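Local coordinates for protein globin (Chloroflexus aurantiacus, PDB 5D1V) that binds heme and, as a group II truncated hemoglobin, probably binds and carries oxygen at the heme iron, at residues R17-I22 / A99-P104; R70-H75 / Q118-R123; A87-M92 / Y112-A117. All coordinates share one frame; numbering follows the deposited sequence.

Contact 1. Residues R17-I22 / A99-P104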
loop_
_atom_site.group_PDB
_atom_site.type_symbol
_atom_site.label_atom_id
_atom_site.label_comp_id
_atom_site.label_asym_id
_atom_site.label_seq_id
_atom_site.Cartn_x
_atom_site.Cartn_y
_atom_site.Cartn_z
ATOM N N ARG A 17 20.982 -4.486 5.546
ATOM C CA ARG A 17 21.746 -3.964 4.409
ATOM C C ARG A 17 20.882 -4.100 3.152
ATOM O O ARG A 17 20.778 -3.145 2.358
ATOM C CB ARG A 17 23.082 -4.688 4.243
ATOM C CG ARG A 17 24.157 -4.233 5.216
ATOM C CD ARG A 17 25.494 -4.890 4.893
ATOM N NE ARG A 17 26.531 -4.610 5.892
ATOM C CZ ARG A 17 27.312 -3.537 5.889
ATOM N NH1 ARG A 17 27.192 -2.631 4.932
ATOM N NH2 ARG A 17 28.223 -3.361 6.847
ATOM N N ARG A 18 20.229 -5.255 3.001
ATOM C CA ARG A 18 19.343 -5.490 1.842
ATOM C C ARG A 18 18.172 -4.482 1.839
ATOM O O ARG A 18 17.844 -3.906 0.791
ATOM C CB ARG A 18 18.782 -6.921 1.816
ATOM C CG ARG A 18 19.849 -8.016 1.704
ATOM C CD ARG A 18 19.273 -9.347 1.211
ATOM N NE ARG A 18 18.196 -9.845 2.056
ATOM C CZ ARG A 18 18.377 -10.518 3.181
ATOM N NH1 ARG A 18 19.602 -10.785 3.619
ATOM N NH2 ARG A 18 17.327 -10.931 3.870
ATOM N N ILE A 19 17.549 -4.294 2.999
ATOM C CA ILE A 19 16.425 -3.376 3.140
ATOM C C ILE A 19 16.846 -1.979 2.696
ATOM O O ILE A 19 16.175 -1.356 1.892
ATOM C CB ILE A 19 15.907 -3.356 4.591
ATOM C CG1 ILE A 19 15.208 -4.674 4.940
ATOM C CG2 ILE A 19 14.920 -2.239 4.790
ATOM C CD1 ILE A 19 14.888 -4.829 6.431
ATOM N N VAL A 20 17.953 -1.485 3.239
ATOM C CA VAL A 20 18.340 -0.081 3.033
ATOM C C VAL A 20 18.828 0.121 1.601
ATOM O O VAL A 20 18.560 1.164 1.017
ATOM C CB VAL A 20 19.407 0.361 4.060
ATOM C CG1 VAL A 20 19.928 1.739 3.736
ATOM C CG2 VAL A 20 18.828 0.339 5.465
ATOM N N ASP A 21 19.516 -0.866 1.031
ATOM C CA ASP A 21 19.926 -0.781 -0.372
ATOM C C ASP A 21 18.691 -0.584 -1.275
ATOM O O ASP A 21 18.702 0.227 -2.197
ATOM C CB ASP A 21 20.686 -2.033 -0.842
ATOM C CG ASP A 21 22.138 -2.095 -0.352
ATOM O OD1 ASP A 21 22.632 -1.161 0.309
ATOM O OD2 ASP A 21 22.788 -3.105 -0.660
ATOM N N ILE A 22 17.642 -1.346 -1.025
ATOM C CA ILE A 22 16.475 -1.329 -1.898
ATOM C C ILE A 22 15.747 0.005 -1.710
ATOM O O ILE A 22 15.292 0.649 -2.667
ATOM C CB ILE A 22 15.585 -2.537 -1.615
ATOM C CG1 ILE A 22 16.283 -3.807 -2.092
ATOM C CG2 ILE A 22 14.247 -2.415 -2.346
ATOM C CD1 ILE A 22 15.620 -5.085 -1.567
ATOM N N ALA A 99 13.102 -7.464 0.373
ATOM C CA ALA A 99 14.246 -7.986 1.121
ATOM C C ALA A 99 13.953 -9.341 1.750
ATOM O O ALA A 99 14.847 -9.970 2.296
ATOM C CB ALA A 99 14.662 -7.019 2.187
ATOM N N GLY A 100 12.702 -9.774 1.677
ATOM C CA GLY A 100 12.315 -11.070 2.189
ATOM C C GLY A 100 12.129 -11.143 3.695
ATOM O O GLY A 100 12.343 -12.185 4.299
ATOM N N VAL A 101 11.694 -10.052 4.306
ATOM C CA VAL A 101 11.511 -10.037 5.743
ATOM C C VAL A 101 10.318 -10.915 6.083
ATOM O O VAL A 101 9.233 -10.682 5.568
ATOM C CB VAL A 101 11.305 -8.613 6.260
ATOM C CG1 VAL A 101 11.155 -8.602 7.761
ATOM C CG2 VAL A 101 12.477 -7.717 5.809
ATOM N N PRO A 102 10.517 -11.930 6.945
ATOM C CA PRO A 102 9.452 -12.866 7.304
ATOM C C PRO A 102 8.422 -12.283 8.253
ATOM O O PRO A 102 8.737 -11.370 9.026
ATOM C CB PRO A 102 10.211 -13.991 8.007
ATOM C CG PRO A 102 11.299 -13.279 8.703
ATOM C CD PRO A 102 11.750 -12.239 7.686
ATOM N N GLU A 103 7.214 -12.828 8.197
ATOM C CA GLU A 103 6.182 -12.529 9.189
ATOM C C GLU A 103 6.447 -13.404 10.411
ATOM O O GLU A 103 7.022 -14.487 10.283
ATOM C CB GLU A 103 4.791 -12.805 8.620
ATOM C CG GLU A 103 4.436 -11.971 7.428
ATOM C CD GLU A 103 4.024 -10.578 7.813
ATOM O OE1 GLU A 103 3.690 -9.769 6.917
ATOM O OE2 GLU A 103 4.028 -10.290 9.020
ATOM N N PRO A 104 6.031 -12.955 11.602
ATOM C CA PRO A 104 5.354 -11.706 11.968
ATOM C C PRO A 104 6.272 -10.478 12.095
ATOM O O PRO A 104 5.779 -9.352 12.250
ATOM C CB PRO A 104 4.727 -12.048 13.321
ATOM C CG PRO A 104 5.650 -13.083 13.898
ATOM C CD PRO A 104 6.132 -13.885 12.742
#
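R18 reaches A99 because its side chain leaves helix 13-28 with CG anti to the carbonyl carbon (chi1 -61°) and then bends at chi3 (-57°), which brings the edge of the guanidinium to the carbonyl of A99. In I19 a similar first torsion sets CG1 beside the backbone N, and an extended chi2 carries CD1 on toward V101. The R18 guanidinium meets the backbone oxygen of A99 by its edge, with that oxygen in the plane of the group. NH2 makes the main bond, 3.1 Å from R18 NH2 to A99 O, with an N-H...O angle of 159° and the donor nearly along the C=O axis. A weak second bond runs from R18 NE to A99 O at 3.4 Å, so two donors of one flat group hold a single carbonyl and limit the rotation of the guanidinium. Below this polar grip the contact is apolar. The methyl of A99 points into helix 13-28 and rests against I19, 3.7 Å from A99 CB to I19 CG1, while I22 CD1 comes over the A99 backbone, 4.0 Å from A99 N. Farther along the loop, V101 crosses I19 at about a right angle, with CG2 of V101 3.8 Å from CD1 of I19. I19 also touches M92 and L96 of helix 82-98 and M109 of helix 105-119, and V101 shares M109, so the buried end of this contact continues into the helical core. G100, with positive phi, ends helix 82-98 in a Schellman motif. The arrangement is thus a helix C-terminus docked on helix 13-28 of the globin fold, where an arginine binds the carbonyl just ahead of the Schellman glycine and apolar side chains fill the interface beneath.

Contact 2. Residues R70-H75 / Q118-R123. With HEM (protoporphyrin IX containing Fe), chain C.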
loop_
_atom_site.group_PDB
_atom_site.type_symbol
_atom_site.label_atom_id
_atom_site.label_comp_id
_atom_site.label_asym_id
_atom_site.label_seq_id
_atom_site.Cartn_x
_atom_site.Cartn_y
_atom_site.Cartn_z
ATOM N N ARG A 70 16.629 11.146 18.101
ATOM C CA ARG A 70 15.952 12.450 17.977
ATOM C C ARG A 70 15.411 12.664 16.567
ATOM O O ARG A 70 15.640 13.722 15.960
ATOM C CB ARG A 70 16.913 13.582 18.333
ATOM C CG ARG A 70 17.326 13.607 19.783
ATOM C CD ARG A 70 18.565 14.440 19.972
ATOM N NE ARG A 70 19.760 13.702 19.585
ATOM C CZ ARG A 70 20.974 14.235 19.501
ATOM N NH1 ARG A 70 21.158 15.528 19.775
ATOM N NH2 ARG A 70 21.999 13.468 19.149
ATOM N N LEU A 71 14.707 11.666 16.030
ATOM C CA LEU A 71 14.409 11.705 14.603
ATOM C C LEU A 71 13.527 12.882 14.218
ATOM O O LEU A 71 13.798 13.565 13.225
ATOM C CB LEU A 71 13.768 10.402 14.141
ATOM C CG LEU A 71 14.625 9.132 14.209
ATOM C CD1 LEU A 71 13.889 7.956 13.580
ATOM C CD2 LEU A 71 16.012 9.330 13.564
ATOM N N ARG A 72 12.489 13.164 14.993
ATOM C CA ARG A 72 11.667 14.331 14.653
ATOM C C ARG A 72 12.470 15.637 14.602
ATOM O O ARG A 72 12.248 16.485 13.724
ATOM C CB ARG A 72 10.509 14.447 15.648
ATOM C CG ARG A 72 9.491 13.329 15.463
ATOM C CD ARG A 72 8.518 13.190 16.643
ATOM N NE ARG A 72 7.832 11.896 16.591
ATOM C CZ ARG A 72 8.276 10.764 17.146
ATOM N NH1 ARG A 72 9.416 10.748 17.831
ATOM N NH2 ARG A 72 7.578 9.634 17.017
ATOM N N MET A 73 13.415 15.800 15.523
ATOM C CA MET A 73 14.288 16.963 15.504
ATOM C C MET A 73 15.175 16.939 14.251
ATOM O O MET A 73 15.357 17.978 13.595
ATOM C CB MET A 73 15.144 17.014 16.781
ATOM C CG MET A 73 16.178 18.108 16.783
ATOM S SD MET A 73 17.351 17.882 18.141
ATOM C CE MET A 73 18.663 16.972 17.288
ATOM N N ARG A 74 15.695 15.766 13.891
ATOM C CA ARG A 74 16.637 15.701 12.782
ATOM C C ARG A 74 15.951 15.909 11.454
ATOM O O ARG A 74 16.612 16.269 10.477
ATOM C CB ARG A 74 17.380 14.368 12.748
ATOM C CG ARG A 74 18.360 14.124 13.863
ATOM C CD ARG A 74 19.057 12.795 13.620
ATOM N NE ARG A 74 19.712 12.274 14.810
ATOM C CZ ARG A 74 20.980 12.489 15.118
ATOM N NH1 ARG A 74 21.760 13.220 14.334
ATOM N NH2 ARG A 74 21.468 11.964 16.214
ATOM N N HIS A 75 14.636 15.695 11.398
ATOM C CA HIS A 75 13.917 15.852 10.142
ATOM C C HIS A 75 13.309 17.252 9.998
ATOM O O HIS A 75 12.746 17.565 8.964
ATOM C CB HIS A 75 12.821 14.795 9.991
ATOM C CG HIS A 75 13.342 13.434 9.691
ATOM N ND1 HIS A 75 14.006 12.660 10.630
ATOM C CD2 HIS A 75 13.319 12.703 8.551
ATOM C CE1 HIS A 75 14.331 11.499 10.072
ATOM N NE2 HIS A 75 13.942 11.517 8.818
ATOM N N GLN A 118 4.148 9.086 9.947
ATOM C CA GLN A 118 3.109 10.062 10.286
ATOM C C GLN A 118 3.649 11.100 11.249
ATOM O O GLN A 118 3.501 12.317 11.022
ATOM C CB GLN A 118 1.884 9.354 10.881
ATOM C CG GLN A 118 0.754 10.274 11.323
ATOM C CD GLN A 118 -0.031 10.914 10.167
ATOM O OE1 GLN A 118 0.238 10.668 8.991
ATOM N NE2 GLN A 118 -1.037 11.717 10.518
ATOM N N ALA A 119 4.282 10.628 12.317
ATOM C CA ALA A 119 4.801 11.522 13.352
ATOM C C ALA A 119 5.986 12.420 12.904
ATOM O O ALA A 119 6.370 13.355 13.621
ATOM C CB ALA A 119 5.204 10.697 14.546
ATOM N N MET A 120 6.577 12.140 11.754
ATOM C CA MET A 120 7.676 12.935 11.235
ATOM C C MET A 120 7.173 14.186 10.511
ATOM O O MET A 120 7.940 15.104 10.226
ATOM C CB MET A 120 8.517 12.100 10.278
ATOM C CG MET A 120 9.960 12.441 10.281
ATOM S SD MET A 120 10.732 11.925 11.826
ATOM C CE MET A 120 11.004 10.190 11.510
ATOM N N MET A 121 5.901 14.218 10.158
ATOM C CA MET A 121 5.409 15.327 9.353
ATOM C C MET A 121 5.556 16.630 10.128
ATOM O O MET A 121 5.321 16.671 11.343
ATOM C CB MET A 121 3.942 15.158 8.956
ATOM C CG MET A 121 3.710 13.997 8.005
ATOM S SD MET A 121 2.105 14.001 7.173
ATOM C CE MET A 121 1.561 15.697 7.220
ATOM N N ASN A 122 5.857 17.701 9.400
ATOM C CA ASN A 122 6.062 18.991 10.024
ATOM C C ASN A 122 5.463 20.181 9.263
ATOM O O ASN A 122 5.623 21.324 9.697
ATOM C CB ASN A 122 7.557 19.189 10.244
ATOM C CG ASN A 122 8.355 19.089 8.959
ATOM O OD1 ASN A 122 7.925 19.584 7.929
ATOM N ND2 ASN A 122 9.531 18.438 9.021
ATOM N N ARG A 123 4.757 19.941 8.159
ATOM C CA ARG A 123 4.158 21.041 7.381
ATOM C C ARG A 123 2.846 20.600 6.744
ATOM O O ARG A 123 2.836 19.571 6.066
ATOM C CB ARG A 123 5.110 21.515 6.284
ATOM C CG ARG A 123 4.525 22.624 5.405
ATOM C CD ARG A 123 5.329 23.913 5.492
ATOM N NE ARG A 123 4.533 25.114 5.204
ATOM C CZ ARG A 123 3.747 25.744 6.085
ATOM N NH1 ARG A 123 3.613 25.301 7.337
ATOM N NH2 ARG A 123 3.081 26.831 5.710
HETATM C CHA HEM C . 17.618 10.935 7.691
HETATM C CHB HEM C . 14.829 7.493 9.682
HETATM C CHC HEM C . 10.918 9.485 7.552
HETATM C CHD HEM C . 13.941 12.067 4.772
HETATM C C1A HEM C . 17.203 9.870 8.449
HETATM C C2A HEM C . 18.013 9.138 9.408
HETATM C C3A HEM C . 17.237 8.196 9.963
HETATM C C4A HEM C . 15.905 8.304 9.371
HETATM C CMA HEM C . 17.567 7.114 11.037
HETATM C CAA HEM C . 19.496 9.450 9.711
HETATM C CBA HEM C . 19.519 10.222 11.040
HETATM C CGA HEM C . 20.934 10.716 11.287
HETATM O O1A HEM C . 21.409 11.611 10.549
HETATM O O2A HEM C . 21.591 10.229 12.231
HETATM C C1B HEM C . 13.520 7.740 9.293
HETATM C C2B HEM C . 12.341 7.028 9.735
HETATM C C3B HEM C . 11.274 7.611 9.144
HETATM C C4B HEM C . 11.738 8.666 8.303
HETATM C CMB HEM C . 12.362 5.827 10.712
HETATM C CAB HEM C . 9.766 7.286 9.219
HETATM C CBB HEM C . 9.389 6.102 9.702
HETATM C C1C HEM C . 11.379 10.346 6.586
HETATM C C2C HEM C . 10.570 11.081 5.624
HETATM C C3C HEM C . 11.448 11.795 4.873
HETATM C C4C HEM C . 12.796 11.518 5.304
HETATM C CMC HEM C . 9.015 11.032 5.570
HETATM C CAC HEM C . 11.138 12.700 3.681
HETATM C CBC HEM C . 10.044 12.370 3.003
HETATM C C1D HEM C . 15.192 12.044 5.349
HETATM C C2D HEM C . 16.360 12.815 4.937
HETATM C C3D HEM C . 17.374 12.504 5.765
HETATM C C4D HEM C . 16.877 11.522 6.709
HETATM C CMD HEM C . 16.383 13.820 3.775
HETATM C CAD HEM C . 18.810 13.052 5.748
HETATM C CBD HEM C . 19.669 12.066 4.969
HETATM C CGD HEM C . 21.107 12.491 4.930
HETATM O O1D HEM C . 21.845 11.937 4.076
HETATM O O2D HEM C . 21.505 13.382 5.730
HETATM N NA HEM C . 15.919 9.340 8.469
HETATM N NB HEM C . 13.114 8.735 8.428
HETATM N NC HEM C . 12.706 10.666 6.375
HETATM N ND HEM C . 15.558 11.281 6.426
HETATM FE FE HEM C . 14.316 9.997 7.379
HETATM O O HOH W 1 10.080 16.738 11.401
HETATM O O HOH W 2 14.811 8.531 5.871
#
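A119 meets R72 first: its methyl lies in the plane of the R72 guanidinium, at the edge, 3.5 Å from A119 CB to R72 NE. M120 follows and carries the contact. Its chain bends at chi2 (70°) and chi3 (81°), folding the thioether across one face of the H75 ring. M120 SD sits 3.8 Å from the ring centroid, and M120 CG lies over the same face as a CH-pi contact; the terminal methyl then turns to the porphyrin, 3.5 Å from M120 CE to HEM C3B, and also touches L71 CB. At N122 the amide approaches the backbone of H75, and water 1 joins R72 O, M120 O and N122 ND2; the amide is also hydrogen-bonded to F78 and I80. The H75 ring is fixed from both ends. H75 NE2 binds HEM FE at 2.1 Å, and H75 ND1 donates to L71 O at 2.8 Å from above the carbonyl plane, a bond likely to make the imidazole a stronger electron donor to the metal. Beside it, R74 lays one guanidinium face over a heme propionate, 3.7 Å from R74 NH1 to HEM O2A, while its nitrogens bond to the backbone oxygens of R66, H68 and P69. A leucine in its place would probably cost the propionate the positive charge stacked on it and leave the carbonyls of R66, H68 and P69 without these donors. Together these groups form the proximal heme site of a truncated hemoglobin, with the axial histidine held between iron and helix 71-74 and backed by a methionine.

Contact 3. Residues A87-M92 / Y112-A117. With HEM (protoporphyrin IX containing Fe), chain C.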
loop_
_atom_site.group_PDB
_atom_site.type_symbol
_atom_site.label_atom_id
_atom_site.label_comp_id
_atom_site.label_asym_id
_atom_site.label_seq_id
_atom_site.Cartn_x
_atom_site.Cartn_y
_atom_site.Cartn_z
ATOM N N ALA A 87 5.346 8.938 0.036
ATOM C CA ALA A 87 6.445 8.464 -0.794
ATOM C C ALA A 87 7.451 7.639 0.023
ATOM O O ALA A 87 7.836 6.555 -0.382
ATOM C CB ALA A 87 7.139 9.639 -1.498
ATOM N N TRP A 88 7.847 8.131 1.197
ATOM C CA TRP A 88 8.752 7.398 2.048
ATOM C C TRP A 88 8.202 6.001 2.406
ATOM O O TRP A 88 8.882 4.969 2.270
ATOM C CB TRP A 88 9.001 8.221 3.306
ATOM C CG TRP A 88 10.157 7.748 4.094
ATOM C CD1 TRP A 88 11.418 8.260 4.083
ATOM C CD2 TRP A 88 10.176 6.659 5.026
ATOM N NE1 TRP A 88 12.210 7.577 4.952
ATOM C CE2 TRP A 88 11.488 6.585 5.538
ATOM C CE3 TRP A 88 9.211 5.758 5.501
ATOM C CZ2 TRP A 88 11.871 5.633 6.489
ATOM C CZ3 TRP A 88 9.598 4.809 6.438
ATOM C CH2 TRP A 88 10.922 4.754 6.910
ATOM N N LEU A 89 6.951 5.973 2.830
ATOM C CA LEU A 89 6.323 4.731 3.294
ATOM C C LEU A 89 6.181 3.745 2.138
ATOM O O LEU A 89 6.424 2.551 2.311
ATOM C CB LEU A 89 4.974 5.033 3.921
ATOM C CG LEU A 89 4.395 4.010 4.866
ATOM C CD1 LEU A 89 5.344 3.748 6.034
ATOM C CD2 LEU A 89 3.081 4.563 5.356
ATOM N N GLU A 90 5.817 4.238 0.954
ATOM C CA GLU A 90 5.748 3.374 -0.228
ATOM C C GLU A 90 7.056 2.600 -0.404
ATOM O O GLU A 90 7.069 1.367 -0.594
ATOM C CB GLU A 90 5.455 4.193 -1.492
ATOM C CG GLU A 90 5.488 3.366 -2.768
ATOM C CD GLU A 90 5.281 4.167 -4.038
ATOM O OE1 GLU A 90 4.738 5.294 -3.967
ATOM O OE2 GLU A 90 5.608 3.637 -5.123
ATOM N N HIS A 91 8.164 3.328 -0.355
ATOM C CA HIS A 91 9.434 2.711 -0.669
ATOM C C HIS A 91 9.933 1.837 0.461
ATOM O O HIS A 91 10.536 0.801 0.203
ATOM C CB HIS A 91 10.452 3.781 -1.034
ATOM C CG HIS A 91 10.059 4.558 -2.247
ATOM N ND1 HIS A 91 9.549 3.955 -3.376
ATOM C CD2 HIS A 91 10.094 5.883 -2.511
ATOM C CE1 HIS A 91 9.276 4.878 -4.279
ATOM N NE2 HIS A 91 9.596 6.055 -3.777
ATOM N N MET A 92 9.663 2.212 1.711
ATOM C CA MET A 92 10.145 1.375 2.804
ATOM C C MET A 92 9.308 0.121 2.888
ATOM O O MET A 92 9.817 -0.976 3.154
ATOM C CB MET A 92 10.128 2.086 4.163
ATOM C CG MET A 92 10.761 1.207 5.288
ATOM S SD MET A 92 12.518 0.812 4.999
ATOM C CE MET A 92 13.293 2.371 5.356
ATOM N N TYR A 112 5.646 -0.029 13.042
ATOM C CA TYR A 112 6.506 1.021 13.534
ATOM C C TYR A 112 6.660 2.133 12.465
ATOM O O TYR A 112 6.514 3.330 12.762
ATOM C CB TYR A 112 7.875 0.472 13.926
ATOM C CG TYR A 112 8.874 1.589 14.069
ATOM C CD1 TYR A 112 8.823 2.445 15.153
ATOM C CD2 TYR A 112 9.822 1.816 13.088
ATOM C CE1 TYR A 112 9.713 3.502 15.267
ATOM C CE2 TYR A 112 10.720 2.861 13.190
ATOM C CZ TYR A 112 10.663 3.698 14.281
ATOM O OH TYR A 112 11.554 4.751 14.353
ATOM N N PHE A 113 6.913 1.737 11.220
ATOM C CA PHE A 113 7.144 2.697 10.142
ATOM C C PHE A 113 5.915 3.573 9.879
ATOM O O PHE A 113 6.041 4.772 9.599
ATOM C CB PHE A 113 7.547 1.961 8.864
ATOM C CG PHE A 113 8.943 1.393 8.889
ATOM C CD1 PHE A 113 9.998 2.111 9.410
ATOM C CD2 PHE A 113 9.187 0.122 8.391
ATOM C CE1 PHE A 113 11.295 1.580 9.414
ATOM C CE2 PHE A 113 10.469 -0.409 8.394
ATOM C CZ PHE A 113 11.516 0.318 8.905
ATOM N N ARG A 114 4.732 2.983 9.953
ATOM C CA ARG A 114 3.511 3.727 9.638
ATOM C C ARG A 114 3.330 4.813 10.684
ATOM O O ARG A 114 2.970 5.943 10.380
ATOM C CB ARG A 114 2.284 2.808 9.580
ATOM C CG ARG A 114 2.245 1.938 8.335
ATOM C CD ARG A 114 0.986 1.075 8.247
ATOM N NE ARG A 114 0.943 0.206 7.074
ATOM C CZ ARG A 114 0.531 0.582 5.855
ATOM N NH1 ARG A 114 0.150 1.836 5.615
ATOM N NH2 ARG A 114 0.522 -0.310 4.877
ATOM N N HIS A 115 3.616 4.482 11.929
ATOM C CA HIS A 115 3.495 5.455 13.000
ATOM C C HIS A 115 4.572 6.532 12.886
ATOM O O HIS A 115 4.275 7.720 12.940
ATOM C CB HIS A 115 3.594 4.743 14.350
ATOM C CG HIS A 115 3.307 5.621 15.529
ATOM N ND1 HIS A 115 4.259 6.417 16.122
ATOM C CD2 HIS A 115 2.169 5.799 16.236
ATOM C CE1 HIS A 115 3.718 7.051 17.151
ATOM N NE2 HIS A 115 2.455 6.693 17.240
ATOM N N ALA A 116 5.819 6.104 12.696
ATOM C CA ALA A 116 6.964 7.013 12.652
ATOM C C ALA A 116 6.868 7.999 11.473
ATOM O O ALA A 116 7.188 9.198 11.619
ATOM C CB ALA A 116 8.225 6.220 12.568
ATOM N N ALA A 117 6.454 7.496 10.316
ATOM C CA ALA A 117 6.326 8.347 9.131
ATOM C C ALA A 117 5.278 9.439 9.351
ATOM O O ALA A 117 5.480 10.566 8.953
ATOM C CB ALA A 117 5.979 7.534 7.915
HETATM C CHA HEM C . 17.618 10.935 7.691
HETATM C CHB HEM C . 14.829 7.493 9.682
HETATM C CHC HEM C . 10.918 9.485 7.552
HETATM C CHD HEM C . 13.941 12.067 4.772
HETATM C C1A HEM C . 17.203 9.870 8.449
HETATM C C2A HEM C . 18.013 9.138 9.408
HETATM C C3A HEM C . 17.237 8.196 9.963
HETATM C C4A HEM C . 15.905 8.304 9.371
HETATM C CMA HEM C . 17.567 7.114 11.037
HETATM C CAA HEM C . 19.496 9.450 9.711
HETATM C CBA HEM C . 19.519 10.222 11.040
HETATM C CGA HEM C . 20.934 10.716 11.287
HETATM O O1A HEM C . 21.409 11.611 10.549
HETATM O O2A HEM C . 21.591 10.229 12.231
HETATM C C1B HEM C . 13.520 7.740 9.293
HETATM C C2B HEM C . 12.341 7.028 9.735
HETATM C C3B HEM C . 11.274 7.611 9.144
HETATM C C4B HEM C . 11.738 8.666 8.303
HETATM C CMB HEM C . 12.362 5.827 10.712
HETATM C CAB HEM C . 9.766 7.286 9.219
HETATM C CBB HEM C . 9.389 6.102 9.702
HETATM C C1C HEM C . 11.379 10.346 6.586
HETATM C C2C HEM C . 10.570 11.081 5.624
HETATM C C3C HEM C . 11.448 11.795 4.873
HETATM C C4C HEM C . 12.796 11.518 5.304
HETATM C CMC HEM C . 9.015 11.032 5.570
HETATM C CAC HEM C . 11.138 12.700 3.681
HETATM C CBC HEM C . 10.044 12.370 3.003
HETATM C C1D HEM C . 15.192 12.044 5.349
HETATM C C2D HEM C . 16.360 12.815 4.937
HETATM C C3D HEM C . 17.374 12.504 5.765
HETATM C C4D HEM C . 16.877 11.522 6.709
HETATM C CMD HEM C . 16.383 13.820 3.775
HETATM C CAD HEM C . 18.810 13.052 5.748
HETATM C CBD HEM C . 19.669 12.066 4.969
HETATM C CGD HEM C . 21.107 12.491 4.930
HETATM O O1D HEM C . 21.845 11.937 4.076
HETATM O O2D HEM C . 21.505 13.382 5.730
HETATM N NA HEM C . 15.919 9.340 8.469
HETATM N NB HEM C . 13.114 8.735 8.428
HETATM N NC HEM C . 12.706 10.666 6.375
HETATM N ND HEM C . 15.558 11.281 6.426
HETATM FE FE HEM C . 14.316 9.997 7.379
HETATM O O HOH W 2 14.811 8.531 5.871
#
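Helices 87-92 and 112-117 run antiparallel, their axes 10.2 Å apart and 164° between directions, with L89 and A117 closest in backbone. The F113 ring receives two residues of helix 82-98 on one side: M92 CG lies over its face, 3.7 Å from the centroid, with M92 SD adding an oblique Met-aromatic contact, and W88 turns its edge to the same face in an offset edge-to-face pair, planes at 63°, with W88 CH2 3.8 Å from F113 CD1. L89 CD1 packs on F113 CB and A117 CB, and L89 CD2 meets R114 NH1; R114 forms a salt bridge with E110 and a hydrogen bond to A29 O of the second subunit. With CG anti to the backbone N (chi1 -166°), the W88 indole spreads one face over the heme, 3.3 Å from W88 CD1 to HEM C1C. A116 CB and A117 line the vinyl group ending in CBB. In the indole plane, W88 NE1 donates to water 2 at 2.9 Å, and this water lies 2.2 Å from HEM FE. The one polar atom of the W88 side chain is spent on the iron-bound water, consistent with a part in holding ligands at the distal site.

Overall arrangement
Contact 3 lies nearest the centre of the chain and is almost wholly buried; contact 1 is a buried contact with an exposed arginine, and contact 2 is partly buried. Contacts 1 and 2 sit on opposite sides of that centre without touching, and contact 3 meets both: I19 packs on M92, and L71 on the Y112 hydroxyl. Helix 105-119 serves contacts 2 and 3, which also share the heme and its iron-bound water, H75 and M120 of contact 2 on one face, W88 of contact 3 on the other. The chemistry follows position. Arginine-to-carbonyl bonding tops apolar packing in contact 1, aromatic and sulfur packing fills contact 3, and contact 2 combines metal, sulfur and water-mediated links.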